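Local coordinates for superantigen-like protein SSL10 (Staphylococcus aureus subsp. aureus, PDB 6LWT), which probably binds the Fc region of human IgG, interfering with C1q binding and classical complement activation, and probably inhibits clotting by binding prothrombin and a coagulation factor, at residues E16-Y21 with G149-I154; V76-D81 with R175-F180; S168-D173 with E185-K190. All coordinates share one frame; numbering follows the deposited sequence.

Contact 1: E16-Y21 with G149-I154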
loop_
_atom_site.group_PDB
_atom_site.type_symbol
_atom_site.label_atom_id
_atom_site.label_comp_id
_atom_site.label_asym_id
_atom_site.label_seq_id
_atom_site.Cartn_x
_atom_site.Cartn_y
_atom_site.Cartn_z
ATOM N N GLU A 16 15.649 -1.499 9.961
ATOM C CA GLU A 16 15.723 -0.043 9.873
ATOM C C GLU A 16 15.278 0.473 8.490
ATOM O O GLU A 16 14.584 1.477 8.395
ATOM C CB GLU A 16 17.146 0.456 10.200
ATOM C CG GLU A 16 17.277 1.979 10.288
ATOM C CD GLU A 16 16.357 2.637 11.309
ATOM O OE1 GLU A 16 16.095 2.027 12.379
ATOM O OE2 GLU A 16 15.912 3.779 11.049
ATOM N N ALA A 17 15.665 -0.229 7.434
ATOM C CA ALA A 17 15.240 0.129 6.087
ATOM C C ALA A 17 13.710 0.069 5.955
ATOM O O ALA A 17 13.112 0.928 5.325
ATOM C CB ALA A 17 15.886 -0.786 5.062
ATOM N N LEU A 18 13.089 -0.927 6.575
ATOM C CA LEU A 18 11.618 -1.027 6.574
ATOM C C LEU A 18 10.970 0.107 7.345
ATOM O O LEU A 18 9.995 0.693 6.880
ATOM C CB LEU A 18 11.162 -2.400 7.091
ATOM C CG LEU A 18 11.501 -3.583 6.171
ATOM C CD1 LEU A 18 11.397 -4.923 6.886
ATOM C CD2 LEU A 18 10.602 -3.570 4.941
ATOM N N TYR A 19 11.544 0.448 8.506
ATOM C CA TYR A 19 11.056 1.557 9.304
ATOM C C TYR A 19 11.064 2.862 8.506
ATOM O O TYR A 19 10.082 3.616 8.483
ATOM C CB TYR A 19 11.904 1.700 10.586
ATOM C CG TYR A 19 11.566 2.947 11.344
ATOM C CD1 TYR A 19 10.333 3.079 11.963
ATOM C CD2 TYR A 19 12.468 4.001 11.432
ATOM C CE1 TYR A 19 9.991 4.235 12.635
ATOM C CE2 TYR A 19 12.144 5.170 12.108
ATOM C CZ TYR A 19 10.901 5.285 12.707
ATOM O OH TYR A 19 10.554 6.429 13.393
ATOM N N ARG A 20 12.190 3.122 7.848
ATOM C CA ARG A 20 12.330 4.334 7.062
ATOM C C ARG A 20 11.364 4.335 5.868
ATOM O O ARG A 20 10.698 5.335 5.639
ATOM C CB ARG A 20 13.795 4.561 6.621
ATOM C CG ARG A 20 14.790 4.850 7.758
ATOM C CD ARG A 20 14.318 5.869 8.808
ATOM N NE ARG A 20 14.024 7.208 8.275
ATOM C CZ ARG A 20 14.920 8.185 8.065
ATOM N NH1 ARG A 20 16.218 8.025 8.328
ATOM N NH2 ARG A 20 14.508 9.349 7.573
ATOM N N TYR A 21 11.264 3.216 5.151
ATOM C CA TYR A 21 10.397 3.167 3.969
ATOM C C TYR A 21 8.941 3.425 4.310
ATOM O O TYR A 21 8.275 4.239 3.671
ATOM C CB TYR A 21 10.532 1.836 3.241
ATOM C CG TYR A 21 9.687 1.767 1.992
ATOM C CD1 TYR A 21 10.093 2.400 0.812
ATOM C CD2 TYR A 21 8.452 1.108 1.993
ATOM C CE1 TYR A 21 9.303 2.352 -0.336
ATOM C CE2 TYR A 21 7.658 1.064 0.854
ATOM C CZ TYR A 21 8.096 1.655 -0.315
ATOM O OH TYR A 21 7.306 1.598 -1.447
ATOM N N GLY A 149 4.599 -0.196 17.512
ATOM C CA GLY A 149 6.062 -0.112 17.421
ATOM C C GLY A 149 6.695 -1.037 16.410
ATOM O O GLY A 149 7.903 -1.323 16.511
ATOM N N LEU A 150 5.926 -1.504 15.409
ATOM C CA LEU A 150 6.505 -2.368 14.384
ATOM C C LEU A 150 7.748 -1.700 13.798
ATOM O O LEU A 150 7.696 -0.523 13.466
ATOM C CB LEU A 150 5.517 -2.630 13.252
ATOM C CG LEU A 150 6.009 -3.455 12.064
ATOM C CD1 LEU A 150 6.233 -4.907 12.430
ATOM C CD2 LEU A 150 4.979 -3.346 10.940
ATOM N N TYR A 151 8.830 -2.470 13.684
ATOM C CA TYR A 151 10.150 -2.015 13.178
ATOM C C TYR A 151 10.872 -0.975 14.061
ATOM O O TYR A 151 11.980 -0.556 13.728
ATOM C CB TYR A 151 10.062 -1.428 11.761
ATOM C CG TYR A 151 9.310 -2.225 10.718
ATOM C CD1 TYR A 151 9.462 -3.597 10.619
ATOM C CD2 TYR A 151 8.494 -1.582 9.782
ATOM C CE1 TYR A 151 8.802 -4.321 9.634
ATOM C CE2 TYR A 151 7.833 -2.297 8.783
ATOM C CZ TYR A 151 7.997 -3.669 8.718
ATOM O OH TYR A 151 7.369 -4.413 7.752
ATOM N N LYS A 152 10.247 -0.537 15.144
ATOM C CA LYS A 152 10.781 0.528 15.987
ATOM C C LYS A 152 11.186 -0.089 17.312
ATOM O O LYS A 152 12.338 -0.019 17.696
ATOM C CB LYS A 152 9.736 1.634 16.184
ATOM C CG LYS A 152 10.310 2.962 16.644
ATOM C CD LYS A 152 9.232 3.877 17.214
ATOM C CE LYS A 152 9.806 5.221 17.626
ATOM N NZ LYS A 152 9.988 6.122 16.454
ATOM N N THR A 153 10.232 -0.696 18.006
ATOM C CA THR A 153 10.474 -1.295 19.306
ATOM C C THR A 153 10.208 -2.803 19.336
ATOM O O THR A 153 10.534 -3.459 20.315
ATOM C CB THR A 153 9.619 -0.570 20.367
ATOM O OG1 THR A 153 8.233 -0.659 20.012
ATOM C CG2 THR A 153 10.032 0.937 20.463
ATOM N N ILE A 154 9.609 -3.357 18.276
ATOM C CA ILE A 154 9.411 -4.788 18.155
ATOM C C ILE A 154 9.979 -5.240 16.818
ATOM O O ILE A 154 10.263 -4.420 15.943
ATOM C CB ILE A 154 7.920 -5.179 18.302
ATOM C CG1 ILE A 154 7.060 -4.635 17.155
ATOM C CG2 ILE A 154 7.366 -4.644 19.629
ATOM C CD1 ILE A 154 5.668 -5.219 17.123
#

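Contact 2: V76-D81 with R175-F180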
loop_
_atom_site.group_PDB
_atom_site.type_symbol
_atom_site.label_atom_id
_atom_site.label_comp_id
_atom_site.label_asym_id
_atom_site.label_seq_id
_atom_site.Cartn_x
_atom_site.Cartn_y
_atom_site.Cartn_z
ATOM N N VAL A 76 4.130 6.789 -3.047
ATOM C CA VAL A 76 5.126 6.506 -2.015
ATOM C C VAL A 76 6.498 6.753 -2.641
ATOM O O VAL A 76 6.828 6.171 -3.670
ATOM C CB VAL A 76 5.013 5.054 -1.494
ATOM C CG1 VAL A 76 6.133 4.722 -0.514
ATOM C CG2 VAL A 76 3.643 4.840 -0.849
ATOM N N GLN A 77 7.307 7.597 -2.018
ATOM C CA GLN A 77 8.631 7.903 -2.580
ATOM C C GLN A 77 9.576 6.703 -2.548
ATOM O O GLN A 77 9.912 6.202 -1.485
ATOM C CB GLN A 77 9.285 9.088 -1.863
ATOM C CG GLN A 77 10.539 9.559 -2.607
ATOM C CD GLN A 77 11.127 10.853 -2.087
ATOM O OE1 GLN A 77 12.340 10.940 -1.870
ATOM N NE2 GLN A 77 10.303 11.856 -1.919
ATOM N N GLU A 78 9.971 6.223 -3.720
ATOM C CA GLU A 78 11.067 5.265 -3.840
ATOM C C GLU A 78 12.407 5.988 -3.952
ATOM O O GLU A 78 13.422 5.516 -3.416
ATOM C CB GLU A 78 10.884 4.395 -5.074
ATOM C CG GLU A 78 9.591 3.611 -5.094
ATOM C CD GLU A 78 9.492 2.588 -3.972
ATOM O OE1 GLU A 78 10.528 2.037 -3.517
ATOM O OE2 GLU A 78 8.355 2.325 -3.567
ATOM N N LYS A 79 12.410 7.101 -4.681
ATOM C CA LYS A 79 13.590 7.965 -4.805
ATOM C C LYS A 79 13.245 9.310 -5.418
ATOM O O LYS A 79 12.160 9.511 -5.984
ATOM C CB LYS A 79 14.699 7.286 -5.631
ATOM C CG LYS A 79 14.331 6.943 -7.071
ATOM C CD LYS A 79 15.545 6.360 -7.801
ATOM C CE LYS A 79 15.565 6.666 -9.294
ATOM N NZ LYS A 79 15.118 5.510 -10.112
ATOM N N ARG A 80 14.187 10.238 -5.284
ATOM C CA ARG A 80 14.132 11.548 -5.922
ATOM C C ARG A 80 15.489 11.722 -6.607
ATOM O O ARG A 80 16.518 11.582 -5.957
ATOM C CB ARG A 80 13.913 12.625 -4.860
ATOM C CG ARG A 80 13.966 14.065 -5.360
ATOM C CD ARG A 80 14.517 14.998 -4.288
ATOM N NE ARG A 80 14.167 16.394 -4.568
ATOM C CZ ARG A 80 13.823 17.319 -3.663
ATOM N NH1 ARG A 80 13.518 18.549 -4.074
ATOM N NH2 ARG A 80 13.753 17.040 -2.360
ATOM N N ASP A 81 15.496 11.993 -7.911
ATOM C CA ASP A 81 16.770 12.098 -8.659
ATOM C C ASP A 81 17.261 13.553 -8.728
ATOM O O ASP A 81 16.593 14.471 -8.218
ATOM C CB ASP A 81 16.660 11.439 -10.053
ATOM C CG ASP A 81 15.824 12.229 -11.035
ATOM O OD1 ASP A 81 15.385 13.360 -10.738
ATOM O OD2 ASP A 81 15.585 11.713 -12.145
ATOM N N ARG A 175 8.494 -9.066 7.220
ATOM C CA ARG A 175 9.957 -9.134 7.178
ATOM C C ARG A 175 10.578 -8.530 5.911
ATOM O O ARG A 175 11.786 -8.339 5.867
ATOM C CB ARG A 175 10.440 -10.560 7.330
ATOM C CG ARG A 175 9.951 -11.277 8.585
ATOM C CD ARG A 175 10.329 -12.754 8.552
ATOM N NE ARG A 175 9.699 -13.428 7.409
ATOM C CZ ARG A 175 9.935 -14.686 7.046
ATOM N NH1 ARG A 175 10.768 -15.454 7.743
ATOM N NH2 ARG A 175 9.324 -15.184 5.978
ATOM N N SER A 176 9.780 -8.235 4.892
ATOM C CA SER A 176 10.294 -7.516 3.736
ATOM C C SER A 176 9.319 -6.506 3.172
ATOM O O SER A 176 8.121 -6.471 3.525
ATOM C CB SER A 176 10.716 -8.507 2.654
ATOM O OG SER A 176 9.674 -9.400 2.380
ATOM N N LYS A 177 9.843 -5.689 2.269
ATOM C CA LYS A 177 9.022 -4.699 1.575
ATOM C C LYS A 177 8.054 -5.423 0.654
ATOM O O LYS A 177 8.386 -6.469 0.105
ATOM C CB LYS A 177 9.889 -3.723 0.772
ATOM C CG LYS A 177 9.190 -2.404 0.491
ATOM C CD LYS A 177 9.672 -1.659 -0.763
ATOM C CE LYS A 177 10.959 -0.896 -0.556
ATOM N NZ LYS A 177 11.305 -0.082 -1.763
ATOM N N LEU A 178 6.850 -4.880 0.468
ATOM C CA LEU A 178 5.972 -5.409 -0.582
ATOM C C LEU A 178 6.726 -5.325 -1.911
ATOM O O LEU A 178 7.379 -4.333 -2.172
ATOM C CB LEU A 178 4.677 -4.606 -0.692
ATOM C CG LEU A 178 3.636 -5.101 -1.695
ATOM C CD1 LEU A 178 3.077 -6.450 -1.290
ATOM C CD2 LEU A 178 2.503 -4.100 -1.803
ATOM N N LYS A 179 6.650 -6.369 -2.733
ATOM C CA LYS A 179 7.310 -6.326 -4.038
ATOM C C LYS A 179 6.625 -5.414 -5.016
ATOM O O LYS A 179 5.386 -5.304 -5.019
ATOM C CB LYS A 179 7.436 -7.727 -4.623
ATOM C CG LYS A 179 8.409 -8.549 -3.785
ATOM C CD LYS A 179 8.991 -9.682 -4.581
ATOM C CE LYS A 179 10.016 -10.439 -3.740
ATOM N NZ LYS A 179 10.089 -11.826 -4.252
ATOM N N PHE A 180 7.431 -4.798 -5.892
ATOM C CA PHE A 180 6.909 -3.860 -6.891
ATOM C C PHE A 180 5.831 -4.498 -7.751
ATOM O O PHE A 180 4.809 -3.867 -8.033
ATOM C CB PHE A 180 8.024 -3.315 -7.814
ATOM C CG PHE A 180 8.946 -2.282 -7.179
ATOM C CD1 PHE A 180 8.726 -1.749 -5.912
ATOM C CD2 PHE A 180 10.028 -1.789 -7.922
ATOM C CE1 PHE A 180 9.571 -0.789 -5.382
ATOM C CE2 PHE A 180 10.874 -0.822 -7.396
ATOM C CZ PHE A 180 10.649 -0.324 -6.120
#

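Contact 3: S168-D173 with E185-K190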
loop_
_atom_site.group_PDB
_atom_site.type_symbol
_atom_site.label_atom_id
_atom_site.label_comp_id
_atom_site.label_asym_id
_atom_site.label_seq_id
_atom_site.Cartn_x
_atom_site.Cartn_y
_atom_site.Cartn_z
ATOM N N SER A 168 -10.898 -15.188 -1.136
ATOM C CA SER A 168 -9.603 -14.685 -1.625
ATOM C C SER A 168 -8.831 -14.027 -0.483
ATOM O O SER A 168 -9.409 -13.609 0.522
ATOM C CB SER A 168 -9.789 -13.667 -2.742
ATOM O OG SER A 168 -10.538 -14.186 -3.823
ATOM N N PHE A 169 -7.511 -13.956 -0.611
ATOM C CA PHE A 169 -6.725 -13.326 0.413
ATOM C C PHE A 169 -5.361 -12.929 -0.099
ATOM O O PHE A 169 -4.884 -13.417 -1.147
ATOM C CB PHE A 169 -6.605 -14.189 1.684
ATOM C CG PHE A 169 -5.787 -15.444 1.516
ATOM C CD1 PHE A 169 -4.410 -15.428 1.746
ATOM C CD2 PHE A 169 -6.389 -16.644 1.155
ATOM C CE1 PHE A 169 -3.652 -16.585 1.615
ATOM C CE2 PHE A 169 -5.640 -17.811 1.043
ATOM C CZ PHE A 169 -4.261 -17.775 1.236
ATOM N N TYR A 170 -4.749 -12.039 0.671
ATOM C CA TYR A 170 -3.366 -11.630 0.455
ATOM C C TYR A 170 -2.656 -11.804 1.789
ATOM O O TYR A 170 -3.059 -11.189 2.780
ATOM C CB TYR A 170 -3.286 -10.156 0.026
ATOM C CG TYR A 170 -4.105 -9.818 -1.204
ATOM C CD1 TYR A 170 -5.436 -9.429 -1.075
ATOM C CD2 TYR A 170 -3.583 -9.955 -2.494
ATOM C CE1 TYR A 170 -6.221 -9.153 -2.204
ATOM C CE2 TYR A 170 -4.357 -9.673 -3.617
ATOM C CZ TYR A 170 -5.677 -9.272 -3.464
ATOM O OH TYR A 170 -6.487 -8.982 -4.543
ATOM N N ASN A 171 -1.588 -12.606 1.822
ATOM C CA ASN A 171 -0.797 -12.732 3.029
ATOM C C ASN A 171 0.505 -11.952 2.836
ATOM O O ASN A 171 1.314 -12.304 1.971
ATOM C CB ASN A 171 -0.551 -14.200 3.352
ATOM C CG ASN A 171 0.170 -14.378 4.664
ATOM O OD1 ASN A 171 -0.374 -14.064 5.718
ATOM N ND2 ASN A 171 1.431 -14.824 4.602
ATOM N N LEU A 172 0.672 -10.892 3.617
ATOM C CA LEU A 172 1.841 -10.008 3.543
ATOM C C LEU A 172 2.879 -10.364 4.587
ATOM O O LEU A 172 2.547 -10.603 5.756
ATOM C CB LEU A 172 1.424 -8.565 3.760
ATOM C CG LEU A 172 0.319 -8.056 2.852
ATOM C CD1 LEU A 172 -0.180 -6.707 3.327
ATOM C CD2 LEU A 172 0.829 -7.954 1.435
ATOM N N ASP A 173 4.138 -10.414 4.155
ATOM C CA ASP A 173 5.247 -10.714 5.045
ATOM C C ASP A 173 5.872 -9.401 5.532
ATOM O O ASP A 173 6.465 -8.657 4.756
ATOM C CB ASP A 173 6.276 -11.553 4.290
ATOM C CG ASP A 173 7.387 -12.095 5.190
ATOM O OD1 ASP A 173 7.476 -11.747 6.403
ATOM O OD2 ASP A 173 8.182 -12.891 4.640
ATOM N N GLU A 185 -2.093 -4.138 -8.081
ATOM C CA GLU A 185 -3.321 -4.905 -7.733
ATOM C C GLU A 185 -4.369 -4.002 -7.088
ATOM O O GLU A 185 -4.032 -3.301 -6.144
ATOM C CB GLU A 185 -3.004 -5.990 -6.688
ATOM C CG GLU A 185 -2.436 -7.309 -7.198
ATOM C CD GLU A 185 -3.437 -8.470 -7.223
ATOM O OE1 GLU A 185 -3.075 -9.491 -7.823
ATOM O OE2 GLU A 185 -4.566 -8.395 -6.672
ATOM N N VAL A 186 -5.623 -4.081 -7.531
ATOM C CA VAL A 186 -6.705 -3.222 -7.011
ATOM C C VAL A 186 -7.697 -4.086 -6.248
ATOM O O VAL A 186 -8.111 -5.127 -6.748
ATOM C CB VAL A 186 -7.441 -2.475 -8.138
ATOM C CG1 VAL A 186 -8.614 -1.667 -7.587
ATOM C CG2 VAL A 186 -6.483 -1.565 -8.892
ATOM N N ILE A 187 -8.055 -3.666 -5.034
ATOM C CA ILE A 187 -8.980 -4.397 -4.190
ATOM C C ILE A 187 -10.240 -3.545 -4.051
ATOM O O ILE A 187 -10.172 -2.344 -3.822
ATOM C CB ILE A 187 -8.390 -4.701 -2.796
ATOM C CG1 ILE A 187 -7.093 -5.523 -2.918
ATOM C CG2 ILE A 187 -9.432 -5.428 -1.941
ATOM C CD1 ILE A 187 -6.279 -5.581 -1.638
ATOM N N GLU A 188 -11.385 -4.193 -4.182
ATOM C CA GLU A 188 -12.683 -3.587 -3.935
ATOM C C GLU A 188 -12.907 -3.529 -2.419
ATOM O O GLU A 188 -13.034 -4.558 -1.768
ATOM C CB GLU A 188 -13.747 -4.441 -4.624
ATOM C CG GLU A 188 -15.152 -3.869 -4.570
ATOM C CD GLU A 188 -15.546 -3.018 -5.767
ATOM O OE1 GLU A 188 -16.737 -2.620 -5.798
ATOM O OE2 GLU A 188 -14.700 -2.746 -6.665
ATOM N N SER A 189 -12.954 -2.330 -1.867
ATOM C CA SER A 189 -12.876 -2.112 -0.419
ATOM C C SER A 189 -13.970 -2.814 0.397
ATOM O O SER A 189 -13.714 -3.287 1.494
ATOM C CB SER A 189 -12.899 -0.617 -0.112
ATOM O OG SER A 189 -11.791 0.079 -0.707
ATOM N N LYS A 190 -15.185 -2.851 -0.155
ATOM C CA LYS A 190 -16.347 -3.510 0.477
ATOM C C LYS A 190 -16.237 -5.038 0.541
ATOM O O LYS A 190 -16.964 -5.671 1.300
ATOM C CB LYS A 190 -17.628 -3.145 -0.290
ATOM C CG LYS A 190 -17.741 -3.813 -1.655
ATOM C CD LYS A 190 -19.127 -3.687 -2.273
ATOM C CE LYS A 190 -19.162 -3.870 -3.784
ATOM N NZ LYS A 190 -18.577 -5.146 -4.275
#

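Contact 1: E16-Y21 with G149-I154
In the two-domain fold of the staphylococcal and streptococcal toxins, the N-terminal helix rests on the beta-grasp half, and here Leu18 and Tyr19 of that helix pack against Tyr151 and Lys152 in the turn that follows helix 133-148. The Tyr151 ring is sandwiched between two leucines. CB of Leu18 stands over one face, 3.7 Å from the ring centroid and only 9° off the normal, a well-centred CH-pi contact, and CG of Leu150 covers the opposite face. One residue on along the helix, CB of Tyr19 lies 3.8 Å from CB of Tyr151. A chi1 of 172° turns the Tyr19 ring away from its own N and carries the hydroxyl to Lys152, whose extended chain bends at its last torsion and brings NZ 3.1 Å from Tyr19 OH in a weak hydrogen bond. The turn itself is held by Gly149, at positive phi where helix 133-148 ends, whose O accepts from the N atoms of Lys152, Thr153 and Ile154. The Tyr151 hydroxyl bonds to Leu174 O and to Arg141 of helix 133-148, while Ile145 of the same helix touches both Tyr19 and Tyr151.

Contact 2: V76-D81 with R175-F180
The backbones of 76-81 and 175-180 stay well apart: the nearest CA atoms, those of Glu78 and Phe180, are 10.5 Å from each other, and only side chains bridge the gap. Segment 76-81 leaves strand 71-76 and runs into the short, weakly bonded strand 79-80, whereas 175-180 is an irregular connection after strand 169-173. Glu78 and Lys177 reach for each other from opposite directions. Glu78 bends at chi2 (-64°) and Lys177 at chi3, and OE1 of Glu78 meets NZ of Lys177 at 2.9 Å, a salt bridge whose hydrogen bond is weak. The same OE1 sits at the edge of the Phe180 ring, near its plane, 3.5 Å from CZ, an approach consistent with a weak attraction to the slightly positive C-H edge; the carboxylate is turned 78° from the ring. The other oxygen, OE2, has a short, probable hydrogen bond with Tyr21 OH on helix 14-22, and the Lys177 ammonium also makes a cation-pi contact with the Tyr21 ring. Val89 of strand 85-93 touches both Glu78 and Phe180. This is a surface bridge between the OB-fold and beta-grasp domains of the staphylococcal toxin fold, with the N-terminal helix as third party.

Contact 3: S168-D173 with E185-K190
Tyr170 and Ile187 point at each other from opposite directions, while Glu185 comes in obliquely beside the phenol, with its carboxylate turned 78° from the ring plane. The Tyr170 hydroxyl donates to OE2 of Glu185 at 2.9 Å, approaching nearly along the C-O axis of the acceptor. OE2 lies at the ring edge, near the ring plane, and also comes within 3.3 Å of CE2 of Tyr170. Glu185 gets there by a bend at chi2 (-104°), which brings OE2 to the CE2 edge beside the hydroxyl. On the other flank the ethyl branch of Ile187 does the touching: CD1 is 3.6 Å from CE1 of Tyr170, and CG1 is 3.8 Å from the same carbon. Strand 169-173 is an outermost strand of the five-stranded beta-grasp sheet, and strand 186-188 pairs separately with 130-132, so side chains alone join the two across a CA separation of 10.3 Å between Tyr170 and Ile187. Leu133, at the start of helix 133-148, touches all three residues. The backbones are anchored independently, Tyr170 bonding to Ile162 of strand 159-164 and Ile187 to Ile131 of strand 130-132.

Overall arrangement
Contacts 1 and 2 interlock along the chain, in the order 16-21, 76-81, 149-154, 175-180, and both join a segment of the OB-fold part of the sequence to one of the beta-grasp part. Their centres are about 14 Å apart and they meet through helix 14-22, where Tyr21 reaches Glu78 and Leu18 touches Lys177. Contact 3 lies wholly within the beta-grasp part, its centre about 19 Å from that of contact 2 and 23 Å from that of contact 1; its segments 168-173 and 185-190 flank 175-180, and Leu172 packs on Leu178. Helix 133-148 borders all three. The N-terminal helix and the 175-180 connection thus tie the two domains together, while contact 3 joins edge strand 169-173 to strand 186-188.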